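Local coordinates for protein anti-sigma-E factor RseA (Escherichia coli, PDB 3M4W) that holds the envelope-stress sigma factor sigma-E inactive at the inner membrane until regulated proteolysis of the anti-sigma factor releases it, at residues R50-I53 with N54-Q58. Residues are numbered along the deposited sequence; the frame is centred on the assembly and turned at random.
Sequences RRRI and NAMLQ
The flat carboxamide of Asn54 folds back over the preceding turn of helix, its ND2 lying 3.1 Å from CA of Arg51 and 2.8 Å from O of Arg50. Close as that is, the geometry is too poor for a hydrogen bond. CG of Asn54 stands beside the backbone N (chi1 -72°), which turns the amide toward the start of the helix; asparagine suits the place because its side chain is short enough for the amide to reach back to the backbone. Asn54 ND2 approaches the guanidinium of Arg50 obliquely, over neither its face nor its edge. Around the guanidinium of Arg52, the methyl CE of Met56 likewise comes in obliquely, 3.9 Å from NE. These two long chains run side by side in the same direction, and the flexible thioether can bend at chi2 and chi3 to follow its neighbour. That bend also carries CE to within 4.0 Å of CG1 of Ile53, whose branched chain Met56 crosses at a slant. This is the first part of helix 50-66, within the periplasmic domain and inside the primary binding region for RseB. Arg52, Ile53, Met56 and Leu57 all pack on the chain of another protein. There buried, branched Ile53 meets an apolar side chain, and Arg52 NH1 forms a salt bridge with an acidic one; a long arginine offers apolar methylenes for packing and a charge at its end. The NE of Arg52, by contrast, is buried without a polar partner. Along the backbone, i to i+4 bonds join the two turns, but all are weak, from Asn54 N to Arg50 O at 3.0 Å through Leu57 N to Ile53 O at 3.2 Å. Ala55 has a single methyl, which fits beside the carbonyl oxygens of Arg51 and Arg52.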
# COMPACT_ATOMS: atom_id res chain seq x y z
N ARG E 50 -30.10 3.04 -12.08
CA ARG E 50 -28.71 2.83 -11.68
C ARG E 50 -27.80 2.38 -12.83
O ARG E 50 -26.75 2.98 -13.06
CB ARG E 50 -28.63 1.82 -10.53
CG ARG E 50 -27.55 2.16 -9.52
CD ARG E 50 -27.46 1.13 -8.40
NE ARG E 50 -27.09 -0.19 -8.90
CZ ARG E 50 -26.77 -1.22 -8.13
NH1 ARG E 50 -26.77 -1.09 -6.81
NH2 ARG E 50 -26.44 -2.38 -8.67
N ARG E 51 -28.20 1.33 -13.54
CA ARG E 51 -27.38 0.83 -14.64
C ARG E 51 -27.15 1.88 -15.73
O ARG E 51 -26.27 1.73 -16.57
CB ARG E 51 -28.00 -0.43 -15.25
CG ARG E 51 -29.25 -0.24 -16.10
CD ARG E 51 -29.61 -1.56 -16.78
NE ARG E 51 -30.41 -1.38 -17.99
CZ ARG E 51 -31.72 -1.16 -18.01
NH1 ARG E 51 -32.40 -1.08 -16.88
NH2 ARG E 51 -32.35 -1.01 -19.17
N ARG E 52 -27.94 2.96 -15.71
CA ARG E 52 -27.78 4.01 -16.70
C ARG E 52 -26.65 4.94 -16.25
O ARG E 52 -26.01 5.60 -17.08
CB ARG E 52 -29.07 4.82 -16.85
CG ARG E 52 -29.20 6.03 -15.94
CD ARG E 52 -30.18 7.03 -16.55
NE ARG E 52 -29.72 7.47 -17.87
CZ ARG E 52 -30.49 8.10 -18.75
NH1 ARG E 52 -31.75 8.37 -18.47
NH2 ARG E 52 -29.98 8.47 -19.93
N ILE E 53 -26.42 4.98 -14.95
CA ILE E 53 -25.37 5.82 -14.37
C ILE E 53 -24.07 5.02 -14.28
O ILE E 53 -23.00 5.58 -14.02
CB ILE E 53 -25.82 6.37 -12.99
CG1 ILE E 53 -26.78 7.54 -13.22
CG2 ILE E 53 -24.62 6.80 -12.17
CD1 ILE E 53 -27.41 8.09 -11.96
N ASN E 54 -24.17 3.72 -14.50
CA ASN E 54 -22.99 2.86 -14.50
C ASN E 54 -22.42 2.99 -15.90
O ASN E 54 -21.22 2.81 -16.12
CB ASN E 54 -23.39 1.40 -14.24
CG ASN E 54 -23.82 1.16 -12.80
OD1 ASN E 54 -23.04 1.35 -11.87
ND2 ASN E 54 -25.07 0.74 -12.62
N ALA E 55 -23.29 3.31 -16.85
CA ALA E 55 -22.91 3.48 -18.24
C ALA E 55 -22.42 4.90 -18.45
O ALA E 55 -21.60 5.16 -19.34
CB ALA E 55 -24.11 3.21 -19.16
N MET E 56 -22.92 5.82 -17.64
CA MET E 56 -22.50 7.21 -17.74
C MET E 56 -21.14 7.33 -17.07
O MET E 56 -20.37 8.26 -17.34
CB MET E 56 -23.50 8.14 -17.04
CG MET E 56 -24.73 8.45 -17.86
SD MET E 56 -25.35 10.11 -17.51
CE MET E 56 -26.84 9.74 -16.59
N LEU E 57 -20.84 6.38 -16.20
CA LEU E 57 -19.58 6.36 -15.49
C LEU E 57 -18.45 5.86 -16.39
O LEU E 57 -17.41 6.50 -16.53
CB LEU E 57 -19.70 5.46 -14.25
CG LEU E 57 -18.66 5.65 -13.14
CD1 LEU E 57 -18.78 7.06 -12.58
CD2 LEU E 57 -18.88 4.61 -12.05
N GLN E 58 -18.66 4.70 -17.02
CA GLN E 58 -17.64 4.15 -17.89
C GLN E 58 -17.54 4.88 -19.23
O GLN E 58 -16.62 4.65 -20.00
CB GLN E 58 -17.88 2.66 -18.12
CG GLN E 58 -19.17 2.33 -18.83
CD GLN E 58 -19.13 0.97 -19.47
OE1 GLN E 58 -19.33 -0.05 -18.80
NE2 GLN E 58 -18.86 0.94 -20.77